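Local structure of DUF4348 domain-containing protein (Bacteroides fragilis, 3SBU) at residues E39-D42 / D43-Y46; D164-F167 / Q168-I172; T192-D195 / L196-F200; N213-Y216 / G217-N220. The protein is of unknown function but belongs to the NTF2-like clan, whose cone-shaped alpha-plus-beta fold often encloses a pocket for small molecules. All blocks are in the same frame, centred on the assembly; numbering follows the deposited sequence. Where two conformers were deposited one is given.

Contact 1: E39-D42 / D43-Y46; sequences ESFD and DFIY
The carbonyls of Ser40 and Phe41 accept from the N-H groups four residues on, Phe44 N to Ser40 O at 3.2 Å and Ile45 N to Phe41 O at 2.8 Å, so that the first turn of helix 41-50 is closed by regular i to i+4 bonds. Ser40 stands at the N-cap. With chi1 at 82°, its OG is tucked between the backbone N and the carbonyl carbon, which turns the hydroxyl back over the start of the helix. There OG takes a weak bond from Asp43 N at 3.3 Å and gives a weak one to the carboxylate of the same residue, Ser40 OG to Asp43 OD2 being 2.8 Å. The aspartate thus meets the serine through its backbone and its side chain alike, near a helix start whose dipole would probably favour its negative charge.

Phe41, Phe44 and Ile45 make the apolar part of the contact. Ile45 runs over one face of the Phe41 ring: its CB sits 4.3 Å from the ring centroid in a CH-pi contact, and its CD1 touches Phe41 CZ at 3.6 Å. Phe44 approaches the same ring obliquely, Phe44 CD2 to Phe41 CE1 at 4.1 Å. Asp42 points off the turn, and its OD1 bonds Tyr216 OH. The arrangement is a serine N-capped helix start whose apolar residues pack on the mixed sheet, Trp136 stacked against Phe44 and edge-to-face with Phe41, Val112 and Val114 lining Phe41, consistent with the helix-on-sheet packing of NTF2-like folds.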
loop_
_atom_site.group_PDB
_atom_site.type_symbol
_atom_site.label_atom_id
_atom_site.label_comp_id
_atom_site.label_asym_id
_atom_site.label_seq_id
_atom_site.Cartn_x
_atom_site.Cartn_y
_atom_site.Cartn_z
ATOM N N GLU A 39 -30.394 2.376 14.353
ATOM C CA GLU A 39 -30.745 1.979 12.981
ATOM C C GLU A 39 -29.900 0.775 12.517
ATOM O O GLU A 39 -30.373 -0.041 11.714
ATOM C CB GLU A 39 -30.592 3.167 12.011
ATOM C CG GLU A 39 -31.719 4.190 12.129
ATOM C CD GLU A 39 -31.522 5.563 11.507
ATOM O OE1 GLU A 39 -30.367 5.934 11.191
ATOM O OE2 GLU A 39 -32.533 6.290 11.373
ATOM N N SER A 40 -28.666 0.660 13.040
ATOM C CA SER A 40 -27.733 -0.420 12.764
ATOM C C SER A 40 -26.859 -0.648 13.989
ATOM O O SER A 40 -26.641 0.271 14.782
ATOM C CB SER A 40 -26.890 -0.135 11.520
ATOM O OG SER A 40 -25.777 0.704 11.772
ATOM N N PHE A 41 -26.369 -1.876 14.142
ATOM C CA PHE A 41 -25.506 -2.270 15.238
ATOM C C PHE A 41 -24.176 -1.514 15.189
ATOM O O PHE A 41 -23.723 -1.042 16.233
ATOM C CB PHE A 41 -25.253 -3.792 15.244
ATOM C CG PHE A 41 -24.425 -4.201 16.441
ATOM C CD1 PHE A 41 -25.002 -4.305 17.702
ATOM C CD2 PHE A 41 -23.054 -4.401 16.324
ATOM C CE1 PHE A 41 -24.226 -4.616 18.821
ATOM C CE2 PHE A 41 -22.279 -4.712 17.447
ATOM C CZ PHE A 41 -22.875 -4.841 18.680
ATOM N N ASP A 42 -23.557 -1.416 13.992
ATOM C CA ASP A 42 -22.270 -0.753 13.766
ATOM C C ASP A 42 -22.284 0.725 14.205
ATOM O O ASP A 42 -21.287 1.180 14.781
ATOM C CB ASP A 42 -21.847 -0.881 12.291
ATOM C CG ASP A 42 -21.439 -2.292 11.877
ATOM O OD1 ASP A 42 -21.110 -3.104 12.773
ATOM O OD2 ASP A 42 -21.467 -2.595 10.646
ATOM N N ASP A 43 -23.406 1.453 13.959
ATOM C CA ASP A 43 -23.560 2.849 14.390
ATOM C C ASP A 43 -23.720 2.916 15.907
ATOM O O ASP A 43 -23.077 3.747 16.554
ATOM C CB ASP A 43 -24.760 3.556 13.713
ATOM C CG ASP A 43 -24.665 3.740 12.210
ATOM O OD1 ASP A 43 -23.584 4.150 11.726
ATOM O OD2 ASP A 43 -25.687 3.532 11.522
ATOM N N PHE A 44 -24.579 2.030 16.471
ATOM C CA PHE A 44 -24.854 1.958 17.905
ATOM C C PHE A 44 -23.592 1.663 18.706
ATOM O O PHE A 44 -23.336 2.354 19.695
ATOM C CB PHE A 44 -25.933 0.893 18.231
ATOM C CG PHE A 44 -25.875 0.382 19.658
ATOM C CD1 PHE A 44 -26.383 1.139 20.707
ATOM C CD2 PHE A 44 -25.254 -0.821 19.956
ATOM C CE1 PHE A 44 -26.292 0.689 22.025
ATOM C CE2 PHE A 44 -25.144 -1.259 21.280
ATOM C CZ PHE A 44 -25.681 -0.509 22.303
ATOM N N ILE A 45 -22.841 0.615 18.306
ATOM C CA ILE A 45 -21.670 0.144 19.026
ATOM C C ILE A 45 -20.591 1.228 19.144
ATOM O O ILE A 45 -20.001 1.341 20.219
ATOM C CB ILE A 45 -21.113 -1.203 18.492
ATOM C CG1 ILE A 45 -20.359 -1.961 19.601
ATOM C CG2 ILE A 45 -20.300 -1.082 17.205
ATOM C CD1 ILE A 45 -21.256 -2.416 20.742
ATOM N N TYR A 46 -20.375 2.054 18.091
ATOM C CA TYR A 46 -19.394 3.130 18.182
ATOM C C TYR A 46 -19.847 4.161 19.207
ATOM O O TYR A 46 -19.013 4.618 19.986
ATOM C CB TYR A 46 -19.099 3.804 16.831
ATOM C CG TYR A 46 -17.976 4.815 16.949
ATOM C CD1 TYR A 46 -16.651 4.402 17.120
ATOM C CD2 TYR A 46 -18.242 6.182 16.974
ATOM C CE1 TYR A 46 -15.619 5.330 17.286
ATOM C CE2 TYR A 46 -17.221 7.117 17.154
ATOM C CZ TYR A 46 -15.909 6.686 17.293
ATOM O OH TYR A 46 -14.900 7.609 17.445
#

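Contact 2: D164-F167 / Q168-I172; sequences DSIF and QSRRI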
loop_
_atom_site.group_PDB
_atom_site.type_symbol
_atom_site.label_atom_id
_atom_site.label_comp_id
_atom_site.label_asym_id
_atom_site.label_seq_id
_atom_site.Cartn_x
_atom_site.Cartn_y
_atom_site.Cartn_z
ATOM N N ASP A 164 6.207 -13.249 15.200
ATOM C CA ASP A 164 7.477 -13.838 14.774
ATOM C C ASP A 164 7.572 -13.775 13.245
ATOM O O ASP A 164 6.908 -14.540 12.548
ATOM C CB ASP A 164 7.609 -15.283 15.324
ATOM C CG ASP A 164 8.852 -16.079 14.942
ATOM O OD1 ASP A 164 9.536 -15.693 13.968
ATOM O OD2 ASP A 164 9.089 -17.139 15.560
ATOM N N SER A 165 8.419 -12.864 12.737
ATOM C CA SER A 165 8.662 -12.606 11.312
ATOM C C SER A 165 9.203 -13.831 10.549
ATOM O O SER A 165 8.890 -13.989 9.363
ATOM C CB SER A 165 9.646 -11.446 11.140
ATOM O OG SER A 165 9.192 -10.278 11.805
ATOM N N ILE A 166 10.038 -14.659 11.208
ATOM C CA ILE A 166 10.617 -15.861 10.601
ATOM C C ILE A 166 9.488 -16.909 10.424
ATOM O O ILE A 166 9.362 -17.503 9.350
ATOM C CB ILE A 166 11.823 -16.395 11.444
ATOM C CG1 ILE A 166 13.019 -15.399 11.392
ATOM C CG2 ILE A 166 12.243 -17.802 10.997
ATOM C CD1 ILE A 166 14.127 -15.602 12.453
ATOM N N PHE A 167 8.677 -17.126 11.475
ATOM C CA PHE A 167 7.533 -18.038 11.411
ATOM C C PHE A 167 6.548 -17.547 10.349
ATOM O O PHE A 167 6.107 -18.335 9.499
ATOM C CB PHE A 167 6.853 -18.159 12.779
ATOM C CG PHE A 167 5.571 -18.970 12.773
ATOM C CD1 PHE A 167 5.606 -20.365 12.758
ATOM C CD2 PHE A 167 4.330 -18.342 12.833
ATOM C CE1 PHE A 167 4.417 -21.113 12.794
ATOM C CE2 PHE A 167 3.148 -19.091 12.865
ATOM C CZ PHE A 167 3.197 -20.466 12.849
ATOM N N GLN A 168 6.257 -16.226 10.364
ATOM C CA GLN A 168 5.362 -15.584 9.414
ATOM C C GLN A 168 5.811 -15.864 7.986
ATOM O O GLN A 168 4.994 -16.286 7.174
ATOM C CB GLN A 168 5.311 -14.078 9.684
ATOM C CG GLN A 168 4.189 -13.375 8.975
ATOM C CD GLN A 168 4.250 -11.886 9.146
ATOM O OE1 GLN A 168 4.626 -11.161 8.231
ATOM N NE2 GLN A 168 3.834 -11.391 10.302
ATOM N N SER A 169 7.117 -15.702 7.694
ATOM C CA SER A 169 7.693 -15.937 6.359
ATOM C C SER A 169 7.534 -17.397 5.896
ATOM O O SER A 169 7.392 -17.642 4.699
ATOM C CB SER A 169 9.166 -15.533 6.328
ATOM O OG SER A 169 9.977 -16.356 7.149
ATOM N N ARG A 170 7.529 -18.355 6.844
ATOM C CA ARG A 170 7.372 -19.776 6.533
ATOM C C ARG A 170 5.879 -20.165 6.366
ATOM O O ARG A 170 5.592 -21.281 5.923
ATOM C CB ARG A 170 8.014 -20.650 7.637
ATOM C CG ARG A 170 9.500 -20.427 7.864
ATOM C CD ARG A 170 10.101 -21.583 8.636
ATOM N NE ARG A 170 11.370 -21.202 9.258
ATOM C CZ ARG A 170 11.731 -21.535 10.491
ATOM N NH1 ARG A 170 10.900 -22.218 11.273
ATOM N NH2 ARG A 170 12.907 -21.156 10.968
ATOM N N ARG A 171 4.940 -19.266 6.745
ATOM C CA ARG A 171 3.502 -19.540 6.703
ATOM C C ARG A 171 2.736 -18.616 5.726
ATOM O O ARG A 171 1.586 -18.249 5.973
ATOM C CB ARG A 171 2.926 -19.459 8.128
ATOM C CG ARG A 171 3.512 -20.510 9.095
ATOM C CD ARG A 171 3.231 -21.937 8.625
ATOM N NE ARG A 171 3.451 -22.905 9.696
ATOM C CZ ARG A 171 2.521 -23.288 10.565
ATOM N NH1 ARG A 171 1.288 -22.803 10.488
ATOM N NH2 ARG A 171 2.813 -24.165 11.509
ATOM N N ILE A 172 3.381 -18.278 4.591
ATOM C CA ILE A 172 2.798 -17.465 3.518
ATOM C C ILE A 172 2.975 -18.234 2.223
ATOM O O ILE A 172 4.091 -18.638 1.907
ATOM C CB ILE A 172 3.395 -16.026 3.433
ATOM C CG1 ILE A 172 3.030 -15.221 4.694
ATOM C CG2 ILE A 172 2.918 -15.292 2.143
ATOM C CD1 ILE A 172 3.835 -14.065 4.906
#
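Helix 165-170 is a short, N-capped helix at the protein surface, and its opening turn is closed by backbone bonds from Gln168 N to Asp164 O (2.8 Å) and from Ser169 N to Ser165 O. Asp164 is the N-cap: its OD1 accepts from Phe167 N at 3.0 Å, the donor standing above the carboxylate plane, and more weakly from Ile166 N. Within the same turn Ile166 O accepts two bonds, from Arg170 N and from Ser169 OG at 2.6 Å, both donors reaching it from the same face of the carbonyl plane. A Ser169 chi1 of 66° places OG between the backbone N and the carbonyl carbon, from where it turns back to the carbonyl three residues earlier.

Two arginines then run back along the helix. Arg170 lies alongside Ile166, pointing the same way, with Ile166 CG2 against a face of the guanidinium. Arg171 bends at chi2 (-61°) and crosses Phe167, its CG resting over one face of the ring, 3.9 Å from the centroid. Beyond this CH-pi contact its guanidinium, tied to Glu152 by a salt bridge and to Trp251 O by a hydrogen bond, turns a face to the rim of the ring. The two planes stand 52° apart rather than stacked, and Phe167 CE1 comes within 3.6 Å of Arg171 CZ.

Contact 3: T192-D195 / L196-F200; sequences TTLD and LNQWF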
loop_
_atom_site.group_PDB
_atom_site.type_symbol
_atom_site.label_atom_id
_atom_site.label_comp_id
_atom_site.label_asym_id
_atom_site.label_seq_id
_atom_site.Cartn_x
_atom_site.Cartn_y
_atom_site.Cartn_z
ATOM N N THR A 192 -3.070 -9.445 -8.666
ATOM C CA THR A 192 -1.633 -9.588 -8.870
ATOM C C THR A 192 -1.099 -10.554 -7.809
ATOM O O THR A 192 -1.895 -11.209 -7.130
ATOM C CB THR A 192 -0.963 -8.173 -8.848
ATOM O OG1 THR A 192 0.393 -8.296 -9.219
ATOM C CG2 THR A 192 -1.016 -7.508 -7.478
ATOM N N THR A 193 0.230 -10.635 -7.660
ATOM C CA THR A 193 0.874 -11.473 -6.647
ATOM C C THR A 193 1.912 -10.661 -5.912
ATOM O O THR A 193 2.379 -9.668 -6.449
ATOM C CB THR A 193 1.484 -12.747 -7.264
ATOM O OG1 THR A 193 2.472 -12.372 -8.208
ATOM C CG2 THR A 193 0.447 -13.667 -7.904
ATOM N N LEU A 194 2.234 -11.047 -4.667
ATOM C CA LEU A 194 3.305 -10.458 -3.847
ATOM C C LEU A 194 4.318 -11.524 -3.483
ATOM O O LEU A 194 3.907 -12.622 -3.105
ATOM C CB LEU A 194 2.802 -9.843 -2.517
ATOM C CG LEU A 194 1.770 -8.729 -2.534
ATOM C CD1 LEU A 194 1.271 -8.472 -1.141
ATOM C CD2 LEU A 194 2.335 -7.422 -3.098
ATOM N N ASP A 195 5.617 -11.192 -3.522
ATOM C CA ASP A 195 6.672 -12.080 -3.038
ATOM C C ASP A 195 6.827 -11.773 -1.541
ATOM O O ASP A 195 6.116 -10.891 -1.042
ATOM C CB ASP A 195 7.989 -11.961 -3.837
ATOM C CG ASP A 195 8.704 -10.612 -3.819
ATOM O OD1 ASP A 195 8.466 -9.820 -2.880
ATOM O OD2 ASP A 195 9.549 -10.377 -4.709
ATOM N N LEU A 196 7.714 -12.496 -0.827
ATOM C CA LEU A 196 7.864 -12.315 0.617
ATOM C C LEU A 196 8.349 -10.902 0.986
ATOM O O LEU A 196 7.838 -10.342 1.957
ATOM C CB LEU A 196 8.763 -13.391 1.255
ATOM C CG LEU A 196 8.234 -14.845 1.223
ATOM C CD1 LEU A 196 9.218 -15.795 1.873
ATOM C CD2 LEU A 196 6.877 -14.986 1.913
ATOM N N ASN A 197 9.267 -10.313 0.212
ATOM C CA ASN A 197 9.747 -8.950 0.468
ATOM C C ASN A 197 8.632 -7.916 0.258
ATOM O O ASN A 197 8.549 -6.954 1.020
ATOM C CB ASN A 197 10.957 -8.614 -0.414
ATOM C CG ASN A 197 12.207 -9.386 -0.044
ATOM O OD1 ASN A 197 12.452 -9.742 1.119
ATOM N ND2 ASN A 197 13.032 -9.659 -1.040
ATOM N N GLN A 198 7.754 -8.137 -0.746
ATOM C CA GLN A 198 6.650 -7.236 -1.019
ATOM C C GLN A 198 5.591 -7.359 0.077
ATOM O O GLN A 198 4.992 -6.355 0.451
ATOM C CB GLN A 198 6.045 -7.493 -2.398
ATOM C CG GLN A 198 6.960 -7.109 -3.559
ATOM C CD GLN A 198 6.386 -7.612 -4.866
ATOM O OE1 GLN A 198 6.058 -8.793 -5.034
ATOM N NE2 GLN A 198 6.116 -6.716 -5.771
ATOM N N TRP A 199 5.379 -8.563 0.615
ATOM C CA TRP A 199 4.418 -8.750 1.707
ATOM C C TRP A 199 4.884 -7.955 2.954
ATOM O O TRP A 199 4.066 -7.306 3.607
ATOM C CB TRP A 199 4.200 -10.231 2.040
ATOM C CG TRP A 199 3.741 -10.462 3.456
ATOM C CD1 TRP A 199 4.514 -10.821 4.518
ATOM C CD2 TRP A 199 2.420 -10.237 3.978
ATOM N NE1 TRP A 199 3.750 -10.877 5.662
ATOM C CE2 TRP A 199 2.460 -10.527 5.360
ATOM C CE3 TRP A 199 1.214 -9.769 3.419
ATOM C CZ2 TRP A 199 1.328 -10.416 6.186
ATOM C CZ3 TRP A 199 0.096 -9.662 4.235
ATOM C CH2 TRP A 199 0.154 -9.988 5.598
ATOM N N PHE A 200 6.184 -7.980 3.256
ATOM C CA PHE A 200 6.694 -7.247 4.412
ATOM C C PHE A 200 6.496 -5.735 4.268
ATOM O O PHE A 200 6.206 -5.079 5.263
ATOM C CB PHE A 200 8.167 -7.600 4.714
ATOM C CG PHE A 200 8.322 -8.998 5.279
ATOM C CD1 PHE A 200 7.419 -9.493 6.224
ATOM C CD2 PHE A 200 9.384 -9.807 4.893
ATOM C CE1 PHE A 200 7.545 -10.783 6.729
ATOM C CE2 PHE A 200 9.531 -11.087 5.428
ATOM C CZ PHE A 200 8.595 -11.572 6.328
HETATM O O HOH W 1 4.198 -8.193 -7.934
#
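Asp195 and Gln198 hold each other twice, each side chain bonding the other's backbone N-H. Asp195 OD1 accepts from Gln198 N at 2.8 Å, met nearly end-on to its C-O bond, while Gln198 OE1 accepts from Asp195 N at 2.9 Å, in the amide plane and on a lone pair. The two side chains cross at about a right angle. In Asp195 a chi1 of 62° lodges the carboxylate between the backbone N and carbonyl carbon, from where OD1 reaches over the opening turn. Asp195 OD1 also lies 3.2 Å from Gln198 CG.

This reciprocal pair is a capping box, and it marks the sharp change from strand 189-194 to helix 196-201, whose short segments here run at 88° to each other. The first helical bond, Trp199 N to Asp195 O at 3.0 Å, follows directly. On the strand side Leu194 CD2 packs on Gln198 CB at 3.8 Å. A water donates to Thr193 O and accepts from Gln198 NE2, linking the amide to the strand before the corner.

Gln198 NE2 is also bonded to Ile146 O of the second subunit, and Asn197 ND2 to Glu148 of that subunit, so the cap forms part of the dimer interface. Asp195 OD2 lies close to Glu148 of the second subunit as well, two like charges that would probably raise the proton affinity of one or both carboxylates.

Contact 4: N213-Y216 / G217-N220; sequences NINY and GQQN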
loop_
_atom_site.group_PDB
_atom_site.type_symbol
_atom_site.label_atom_id
_atom_site.label_comp_id
_atom_site.label_asym_id
_atom_site.label_seq_id
_atom_site.Cartn_x
_atom_site.Cartn_y
_atom_site.Cartn_z
ATOM N N ASN A 213 -14.012 -9.461 17.369
ATOM C CA ASN A 213 -14.914 -10.091 16.440
ATOM C C ASN A 213 -16.281 -9.606 16.770
ATOM O O ASN A 213 -16.561 -9.238 17.913
ATOM C CB ASN A 213 -14.822 -11.630 16.434
ATOM C CG ASN A 213 -15.467 -12.257 15.226
ATOM O OD1 ASN A 213 -15.674 -11.619 14.173
ATOM N ND2 ASN A 213 -15.736 -13.546 15.324
ATOM N N ILE A 214 -17.110 -9.494 15.745
ATOM C CA ILE A 214 -18.502 -9.139 15.896
ATOM C C ILE A 214 -19.276 -10.273 15.266
ATOM O O ILE A 214 -18.991 -10.634 14.132
ATOM C CB ILE A 214 -18.869 -7.752 15.336
ATOM C CG1 ILE A 214 -18.012 -6.642 15.975
ATOM C CG2 ILE A 214 -20.363 -7.503 15.505
ATOM C CD1 ILE A 214 -18.182 -5.233 15.340
ATOM N N ASN A 215 -20.196 -10.883 16.019
ATOM C CA ASN A 215 -20.956 -11.991 15.486
ATOM C C ASN A 215 -22.219 -11.480 14.849
ATOM O O ASN A 215 -23.190 -11.167 15.534
ATOM C CB ASN A 215 -21.231 -13.082 16.555
ATOM C CG ASN A 215 -22.072 -14.204 16.006
ATOM O OD1 ASN A 215 -21.958 -14.572 14.866
ATOM N ND2 ASN A 215 -22.995 -14.730 16.769
ATOM N N TYR A 216 -22.229 -11.428 13.520
ATOM C CA TYR A 216 -23.403 -11.048 12.761
ATOM C C TYR A 216 -24.188 -12.314 12.337
ATOM O O TYR A 216 -25.103 -12.213 11.516
ATOM C CB TYR A 216 -22.987 -10.236 11.517
ATOM C CG TYR A 216 -22.221 -8.959 11.801
ATOM C CD1 TYR A 216 -22.891 -7.774 12.089
ATOM C CD2 TYR A 216 -20.838 -8.902 11.633
ATOM C CE1 TYR A 216 -22.195 -6.576 12.270
ATOM C CE2 TYR A 216 -20.131 -7.713 11.826
ATOM C CZ TYR A 216 -20.813 -6.556 12.138
ATOM O OH TYR A 216 -20.098 -5.399 12.307
ATOM N N GLY A 217 -23.791 -13.480 12.864
ATOM C CA GLY A 217 -24.354 -14.776 12.486
ATOM C C GLY A 217 -23.456 -15.603 11.557
ATOM O O GLY A 217 -23.864 -16.670 11.105
ATOM N N GLN A 218 -22.216 -15.144 11.280
ATOM C CA GLN A 218 -21.290 -15.895 10.436
ATOM C C GLN A 218 -20.800 -17.161 11.134
ATOM O O GLN A 218 -20.566 -17.151 12.326
ATOM C CB GLN A 218 -20.077 -15.039 9.970
ATOM C CG GLN A 218 -19.040 -14.664 11.069
ATOM C CD GLN A 218 -19.366 -13.350 11.724
ATOM O OE1 GLN A 218 -20.531 -12.944 11.863
ATOM N NE2 GLN A 218 -18.324 -12.677 12.198
ATOM N N GLN A 219 -20.597 -18.221 10.368
ATOM C CA GLN A 219 -20.068 -19.488 10.866
ATOM C C GLN A 219 -18.698 -19.263 11.483
ATOM O O GLN A 219 -17.837 -18.543 10.920
ATOM C CB GLN A 219 -19.974 -20.518 9.727
ATOM C CG GLN A 219 -19.503 -21.900 10.200
ATOM C CD GLN A 219 -19.213 -22.751 9.013
ATOM O OE1 GLN A 219 -20.107 -23.414 8.464
ATOM N NE2 GLN A 219 -17.948 -22.777 8.618
ATOM N N ASN A 220 -18.550 -19.840 12.667
ATOM C CA ASN A 220 -17.326 -19.815 13.451
ATOM C C ASN A 220 -17.107 -21.230 13.945
ATOM O O ASN A 220 -17.467 -21.565 15.072
ATOM C CB ASN A 220 -17.469 -18.802 14.589
ATOM C CG ASN A 220 -16.222 -18.559 15.386
ATOM O OD1 ASN A 220 -16.270 -17.921 16.435
ATOM N ND2 ASN A 220 -15.076 -19.001 14.896
HETATM O O HOH W 2 -22.041 -17.842 14.687
#
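Gln218 folds back across Tyr216 and Ile214: from CB, a chi1 of 70° sets CG between the backbone N and the carbonyl carbon. A bend at chi2 (-91°) then swings Gln218 CD toward the strand, 3.6 Å from Ile214 O. At the tip the amide divides its work: Gln218 OE1 accepts from Tyr216 N at 2.8 Å, the donor tilted slightly from the amide plane, and NE2 donates to Ile214 O at 2.9 Å. OE1 also lies near the plane of the Tyr216 ring, at its edge. NE2 has a second acceptor in Leu94 O.

The glutamine amide therefore serves as a surrogate for backbone pairing where strand 212-215, outermost in its sheet within the chain, gives way to a loop, and joins it to strand 93-95 of a second sheet.

Asn215 forms an Asx turn, its OD1 accepting from Gly217 N at 2.9 Å with the donor above the amide plane, while its ND2 is bonded to Gln113. Gly217 has a positive phi of 103°, where a CB would clash with Tyr216 O. A water donates to both Asn215 OD1 and Gln218 O and bridges them.

Contact 4 is the most buried, contacts 1 and 3 are partly so, and contact 2 lies on the surface. They fall into two touching pairs. In one, Phe41 packs on Ile214 beside the polar link from Asp42 to Tyr216, joining contact 1 to contact 4. In the other, Gln168 OE1 meets Trp199 NE1 at 2.7 Å, and Ile172 lies against the indole, joining helices 165-170 and 196-201. Contacts 1 to 3 all begin helices with a side-chain N-cap, from serine in the first and aspartate in the others; contact 4 instead satisfies a strand end with amides. Contact 3 alone reaches the second subunit.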